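Local coordinates for fructooligosaccharide ABC transporter substrate-binding protein FusA (PDB 5G5Y) that binds short- and long-chain fructooligosaccharides, preferring tetrasaccharides and larger, and delivers them to an ABC transporter for import into Streptococcus pneumoniae, at residues Phe119-Glu124 with Gln337-Thr342; Phe220-Asp225 with Asp464-Glu469. All blocks are in the same frame, centred on the assembly; numbering follows the deposited sequence.

Contact 1: Phe119-Glu124 with Gln337-Thr342. With ZN (zinc ion), chain J.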
loop_
_atom_site.group_PDB
_atom_site.type_symbol
_atom_site.label_atom_id
_atom_site.label_comp_id
_atom_site.label_asym_id
_atom_site.label_seq_id
_atom_site.Cartn_x
_atom_site.Cartn_y
_atom_site.Cartn_z
ATOM N N PHE A 119 10.981 15.308 -1.435
ATOM C CA PHE A 119 11.831 14.142 -1.265
ATOM C C PHE A 119 10.997 12.950 -0.777
ATOM O O PHE A 119 10.239 13.079 0.185
ATOM C CB PHE A 119 12.929 14.444 -0.259
ATOM C CG PHE A 119 13.831 15.569 -0.676
ATOM C CD1 PHE A 119 14.930 15.321 -1.482
ATOM C CD2 PHE A 119 13.596 16.866 -0.275
ATOM C CE1 PHE A 119 15.780 16.349 -1.883
ATOM C CE2 PHE A 119 14.463 17.906 -0.662
ATOM C CZ PHE A 119 15.546 17.641 -1.458
ATOM N N PRO A 120 11.171 11.771 -1.413
ATOM C CA PRO A 120 10.257 10.690 -1.203
ATOM C C PRO A 120 10.614 9.781 -0.031
ATOM O O PRO A 120 11.759 9.782 0.497
ATOM C CB PRO A 120 10.360 9.892 -2.504
ATOM C CG PRO A 120 11.769 10.072 -2.888
ATOM C CD PRO A 120 12.046 11.510 -2.580
ATOM N N TRP A 121 9.595 9.063 0.393
ATOM C CA TRP A 121 9.747 7.810 1.160
ATOM C C TRP A 121 9.700 6.650 0.166
ATOM O O TRP A 121 8.739 6.530 -0.608
ATOM C CB TRP A 121 8.626 7.686 2.195
ATOM C CG TRP A 121 8.468 6.353 2.877
ATOM C CD1 TRP A 121 9.150 5.910 3.981
ATOM C CD2 TRP A 121 7.498 5.332 2.565
ATOM N NE1 TRP A 121 8.669 4.668 4.360
ATOM C CE2 TRP A 121 7.647 4.306 3.521
ATOM C CE3 TRP A 121 6.489 5.214 1.596
ATOM C CZ2 TRP A 121 6.860 3.161 3.508
ATOM C CZ3 TRP A 121 5.711 4.072 1.579
ATOM C CH2 TRP A 121 5.917 3.049 2.507
ATOM N N ILE A 122 10.719 5.792 0.222
ATOM C CA ILE A 122 10.806 4.586 -0.575
ATOM C C ILE A 122 11.024 3.406 0.376
ATOM O O ILE A 122 12.000 3.390 1.149
ATOM C CB ILE A 122 11.974 4.649 -1.589
ATOM C CG1 ILE A 122 11.782 5.791 -2.622
ATOM C CG2 ILE A 122 12.098 3.323 -2.317
ATOM C CD1 ILE A 122 13.057 6.221 -3.340
ATOM N N GLU A 123 10.134 2.424 0.305
ATOM C CA GLU A 123 10.269 1.181 1.078
ATOM C C GLU A 123 9.993 -0.003 0.181
ATOM O O GLU A 123 8.815 -0.363 -0.060
ATOM C CB GLU A 123 9.320 1.165 2.273
ATOM C CG GLU A 123 9.466 -0.005 3.234
ATOM C CD GLU A 123 8.309 -0.090 4.237
ATOM O OE1 GLU A 123 7.226 -0.605 3.861
ATOM O OE2 GLU A 123 8.445 0.379 5.395
ATOM N N GLU A 124 11.053 -0.644 -0.301
ATOM C CA GLU A 124 10.898 -1.858 -1.108
ATOM C C GLU A 124 10.888 -3.082 -0.194
ATOM O O GLU A 124 11.812 -3.272 0.604
ATOM C CB GLU A 124 12.030 -1.962 -2.117
ATOM C CG GLU A 124 12.019 -0.788 -3.092
ATOM C CD GLU A 124 13.034 -0.982 -4.210
ATOM O OE1 GLU A 124 13.906 -1.867 -4.038
ATOM O OE2 GLU A 124 12.950 -0.252 -5.231
ATOM N N GLN A 337 16.748 2.873 10.079
ATOM C CA GLN A 337 16.365 3.285 11.443
ATOM C C GLN A 337 15.270 4.337 11.431
ATOM O O GLN A 337 14.284 4.237 12.198
ATOM C CB GLN A 337 17.577 3.827 12.187
ATOM C CG GLN A 337 18.642 2.804 12.454
ATOM C CD GLN A 337 19.864 3.445 13.056
ATOM O OE1 GLN A 337 19.862 3.749 14.231
ATOM N NE2 GLN A 337 20.908 3.661 12.240
ATOM N N ASN A 338 15.380 5.321 10.535
ATOM C CA ASN A 338 14.350 6.365 10.482
ATOM C C ASN A 338 12.957 5.780 10.246
ATOM O O ASN A 338 11.965 6.246 10.813
ATOM C CB ASN A 338 14.657 7.415 9.416
ATOM C CG ASN A 338 15.852 8.290 9.783
ATOM O OD1 ASN A 338 16.486 8.113 10.830
ATOM N ND2 ASN A 338 16.186 9.213 8.892
ATOM N N ASN A 339 12.916 4.735 9.439
ATOM C CA ASN A 339 11.671 4.070 9.074
ATOM C C ASN A 339 11.127 3.214 10.230
ATOM O O ASN A 339 9.923 3.157 10.434
ATOM C CB ASN A 339 11.915 3.165 7.868
ATOM C CG ASN A 339 10.620 2.735 7.159
ATOM O OD1 ASN A 339 9.772 3.561 6.848
ATOM N ND2 ASN A 339 10.496 1.452 6.869
ATOM N N TRP A 340 12.011 2.492 10.914
ATOM C CA TRP A 340 11.588 1.388 11.781
ATOM C C TRP A 340 11.951 1.460 13.269
ATOM O O TRP A 340 11.311 0.759 14.064
ATOM C CB TRP A 340 12.077 0.046 11.211
ATOM C CG TRP A 340 11.272 -0.511 10.094
ATOM C CD1 TRP A 340 9.892 -0.530 9.990
ATOM C CD2 TRP A 340 11.761 -1.213 8.945
ATOM N NE1 TRP A 340 9.505 -1.169 8.812
ATOM C CE2 TRP A 340 10.626 -1.608 8.162
ATOM C CE3 TRP A 340 13.032 -1.528 8.477
ATOM C CZ2 TRP A 340 10.751 -2.268 6.933
ATOM C CZ3 TRP A 340 13.141 -2.227 7.263
ATOM C CH2 TRP A 340 12.010 -2.580 6.518
ATOM N N GLY A 341 12.995 2.209 13.632
ATOM C CA GLY A 341 13.453 2.284 15.018
ATOM C C GLY A 341 14.949 2.233 15.142
ATOM O O GLY A 341 15.660 2.397 14.160
ATOM N N THR A 342 15.455 1.993 16.348
ATOM C CA THR A 342 16.891 2.045 16.528
ATOM C C THR A 342 17.421 0.953 17.490
ATOM O O THR A 342 16.712 0.028 17.827
ATOM C CB THR A 342 17.321 3.492 16.884
ATOM O OG1 THR A 342 18.747 3.610 16.820
ATOM C CG2 THR A 342 16.799 3.911 18.283
HETATM ZN ZN ZN J . 14.805 -2.801 -5.733
HETATM O O HOH W 1 7.105 -1.434 7.322
HETATM O O HOH W 2 16.985 -3.150 -5.004
#
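The carboxamide of N339 bridges W121 and E123, two residues of strand 121-123 whose side chains lie on the same side of the strand, and it meets each of them through a different atom. As acceptor, N339 OD1 takes the indole N-H of W121, with NE1 2.9 Å from OD1. The oxygen sits almost exactly in the indole plane, but the donor lies above the plane of the amide, 39° out of it, so the bond is straight for the tryptophan and off the lone pairs for the asparagine. As donor, N339 ND2 gives a nearly linear bond to E123 OE2 at 2.7 Å. The acceptor oxygen lies close to the amide plane and is met on its anti lone pair, while the plane of the carboxylate stands 75° from that of the amide. With CG anti to the backbone N (chi1 -174°) and the next torsion also extended, E123 stretches straight out from the strand to the helix end.

Water-mediated contact comes next. A water gives a hydrogen bond to E123 OE2 and accepts the indole N-H of W340, 2.8 Å from NE1, so the same carboxylate oxygen is held from two directions.

Ring faces are covered as well. The amide nitrogen ND2 of N339 lies 3.3 Å over one face of the W340 ring, toward its rim, while E123 CB covers part of a face of W121. R375 grips the backbone carbonyl of N339 at the end of helix 332-340.

E123 and W340 both bind substrate. In this sugar-free state the E123 carboxylate is already held by the N339 amide and joined to W340 NE1 through one water, which is consistent with N339 being a second-shell residue that positions the E123 carboxylate in the fructooligosaccharide site.

Contact 2: Phe220-Asp225 with Asp464-Glu469. With CA (calcium ion), chain D.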
loop_
_atom_site.group_PDB
_atom_site.type_symbol
_atom_site.label_atom_id
_atom_site.label_comp_id
_atom_site.label_asym_id
_atom_site.label_seq_id
_atom_site.Cartn_x
_atom_site.Cartn_y
_atom_site.Cartn_z
ATOM N N PHE A 220 -9.061 -0.838 -18.358
ATOM C CA PHE A 220 -10.035 -0.659 -17.273
ATOM C C PHE A 220 -10.697 -2.003 -17.027
ATOM O O PHE A 220 -11.257 -2.591 -17.944
ATOM C CB PHE A 220 -11.060 0.406 -17.620
ATOM C CG PHE A 220 -11.946 0.786 -16.484
ATOM C CD1 PHE A 220 -11.469 1.582 -15.475
ATOM C CD2 PHE A 220 -13.283 0.369 -16.458
ATOM C CE1 PHE A 220 -12.298 1.975 -14.437
ATOM C CE2 PHE A 220 -14.110 0.744 -15.399
ATOM C CZ PHE A 220 -13.599 1.551 -14.408
ATOM N N THR A 221 -10.566 -2.540 -15.828
ATOM C CA THR A 221 -10.969 -3.913 -15.601
ATOM C C THR A 221 -12.477 -4.086 -15.451
ATOM O O THR A 221 -13.011 -5.152 -15.713
ATOM C CB THR A 221 -10.289 -4.471 -14.355
ATOM O OG1 THR A 221 -10.570 -3.603 -13.269
ATOM C CG2 THR A 221 -8.779 -4.573 -14.560
ATOM N N ALA A 222 -13.168 -3.041 -15.026
ATOM C CA ALA A 222 -14.555 -3.188 -14.672
ATOM C C ALA A 222 -15.575 -3.004 -15.820
ATOM O O ALA A 222 -16.768 -2.979 -15.553
ATOM C CB ALA A 222 -14.862 -2.285 -13.500
ATOM N N ASP A 223 -15.128 -2.920 -17.071
ATOM C CA ASP A 223 -16.027 -3.064 -18.244
ATOM C C ASP A 223 -15.665 -4.262 -19.143
ATOM O O ASP A 223 -16.110 -4.316 -20.271
ATOM C CB ASP A 223 -16.042 -1.767 -19.055
ATOM C CG ASP A 223 -14.716 -1.496 -19.769
ATOM O OD1 ASP A 223 -13.709 -2.206 -19.454
ATOM O OD2 ASP A 223 -14.712 -0.583 -20.631
ATOM N N ASN A 224 -14.858 -5.208 -18.637
ATOM C CA ASN A 224 -14.424 -6.373 -19.416
ATOM C C ASN A 224 -15.471 -7.504 -19.277
ATOM O O ASN A 224 -16.043 -7.690 -18.208
ATOM C CB ASN A 224 -13.093 -6.911 -18.868
ATOM C CG ASN A 224 -11.918 -6.000 -19.162
ATOM O OD1 ASN A 224 -11.951 -5.157 -20.098
ATOM N ND2 ASN A 224 -10.845 -6.191 -18.421
ATOM N N ASP A 225 -15.673 -8.271 -20.338
ATOM C CA ASP A 225 -16.483 -9.502 -20.245
ATOM C C ASP A 225 -16.006 -10.403 -19.102
ATOM O O ASP A 225 -16.813 -11.077 -18.473
ATOM C CB ASP A 225 -16.425 -10.275 -21.548
ATOM C CG ASP A 225 -17.122 -9.547 -22.695
ATOM O OD1 ASP A 225 -17.798 -8.511 -22.457
ATOM O OD2 ASP A 225 -17.002 -10.047 -23.832
ATOM N N ASP A 464 -24.894 -3.847 -20.673
ATOM C CA ASP A 464 -24.662 -2.883 -21.768
ATOM C C ASP A 464 -24.975 -1.448 -21.334
ATOM O O ASP A 464 -24.171 -0.528 -21.597
ATOM C CB ASP A 464 -25.416 -3.267 -23.059
ATOM C CG ASP A 464 -24.745 -4.395 -23.835
ATOM O OD1 ASP A 464 -23.620 -4.838 -23.482
ATOM O OD2 ASP A 464 -25.349 -4.848 -24.833
ATOM N N ASP A 465 -26.075 -1.243 -20.613
ATOM C CA ASP A 465 -26.382 0.126 -20.135
ATOM C C ASP A 465 -25.372 0.628 -19.089
ATOM O O ASP A 465 -25.105 1.824 -18.979
ATOM C CB ASP A 465 -27.776 0.239 -19.519
ATOM C CG ASP A 465 -28.897 0.256 -20.563
ATOM O OD1 ASP A 465 -28.636 0.394 -21.757
ATOM O OD2 ASP A 465 -30.066 0.134 -20.160
ATOM N N TYR A 466 -24.859 -0.293 -18.282
ATOM C CA TYR A 466 -23.842 0.047 -17.292
ATOM C C TYR A 466 -22.597 0.576 -17.959
ATOM O O TYR A 466 -22.073 1.581 -17.534
ATOM C CB TYR A 466 -23.532 -1.169 -16.434
ATOM C CG TYR A 466 -22.161 -1.273 -15.773
ATOM C CD1 TYR A 466 -21.921 -0.682 -14.533
ATOM C CD2 TYR A 466 -21.153 -2.063 -16.337
ATOM C CE1 TYR A 466 -20.685 -0.818 -13.876
ATOM C CE2 TYR A 466 -19.925 -2.213 -15.696
ATOM C CZ TYR A 466 -19.695 -1.598 -14.468
ATOM O OH TYR A 466 -18.520 -1.784 -13.822
ATOM N N LYS A 467 -22.128 -0.106 -18.997
ATOM C CA LYS A 467 -20.971 0.387 -19.740
ATOM C C LYS A 467 -21.238 1.764 -20.365
ATOM O O LYS A 467 -20.375 2.630 -20.314
ATOM C CB LYS A 467 -20.536 -0.606 -20.809
ATOM C CG LYS A 467 -19.952 -1.875 -20.215
ATOM C CD LYS A 467 -19.289 -2.755 -21.271
ATOM C CE LYS A 467 -20.266 -3.322 -22.294
ATOM N NZ LYS A 467 -19.483 -4.049 -23.323
ATOM N N LYS A 468 -22.452 1.987 -20.865
ATOM C CA LYS A 468 -22.833 3.312 -21.356
ATOM C C LYS A 468 -22.779 4.396 -20.266
ATOM O O LYS A 468 -22.391 5.543 -20.521
ATOM C CB LYS A 468 -24.260 3.279 -21.954
ATOM C CG LYS A 468 -24.386 2.466 -23.230
ATOM C CD LYS A 468 -25.828 2.566 -23.742
ATOM C CE LYS A 468 -26.152 1.570 -24.845
ATOM N NZ LYS A 468 -25.008 1.405 -25.774
ATOM N N GLU A 469 -23.200 4.032 -19.062
ATOM C CA GLU A 469 -23.186 4.936 -17.924
ATOM C C GLU A 469 -21.727 5.309 -17.549
ATOM O O GLU A 469 -21.429 6.452 -17.268
ATOM C CB GLU A 469 -23.898 4.277 -16.743
ATOM C CG GLU A 469 -24.562 5.222 -15.843
ATOM C CD GLU A 469 -25.671 6.044 -16.522
ATOM O OE1 GLU A 469 -26.319 5.652 -17.505
ATOM O OE2 GLU A 469 -25.920 7.072 -15.957
HETATM CA CA CA D . -11.497 -2.910 -20.289
HETATM O O HOH W 3 -10.510 -0.605 -20.918
HETATM O O HOH W 4 -17.871 -5.986 -21.835
HETATM O O HOH W 5 -10.669 -3.758 -22.290
HETATM O O HOH W 6 -12.579 -2.710 -22.513
#
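Y466 gives its hydroxyl proton to the backbone carbonyl of A222, OH to O 2.7 Å, and the oxygen it meets lies in the plane of the phenol ring, at its edge. The donor is tilted 28° from the carbonyl plane, and the methyl CB of A222 rests 3.7 Å from the same OH. The next residue, K467, lays its aliphatic part alongside D223, its CD 3.7 Å from D223 O. The lysine chain then bends at chi3 (-66°), and its NZ gives a hydrogen bond to a water that also donates to D223 O and to D225 OD1. Helix 459-472 thus packs against a calcium-binding loop, the link between strand 218-220 and helix 225-239. Here F220 O at the end of the strand, with D223 OD1 at 2.5 Å and N224 OD1 at 2.3 Å from the loop, coordinates the calcium ion, together with three waters and D219. D223 has its CG between the backbone N and the carbonyl carbon (chi1 69°), which swings the carboxylate to the metal while CB remains beside K467. Further out, W453 meets the Y466 ring edge-to-face, and the F220 side chain packs on helices 429-455 and 475-492.

The two contacts lie on opposite sides of the chain's centre, with their centres about 40 Å apart and their nearest atoms about 23 Å apart. Their segments alternate along the sequence: 119-124, 220-225, 337-342, then 464-469. Contact 1 joins the central strand of a three-stranded sheet to the end of helix 332-340, whereas contact 2 joins a loop to helix 459-472 in the helical C-terminal part; they share no strand or helix. Repeated chain crossing between distant regions accords with the two-lobed architecture of solute-binding proteins. Within it, contact 1 belongs to the sugar site, while contact 2 includes three protein ligands of one of two calcium ions, well away from it.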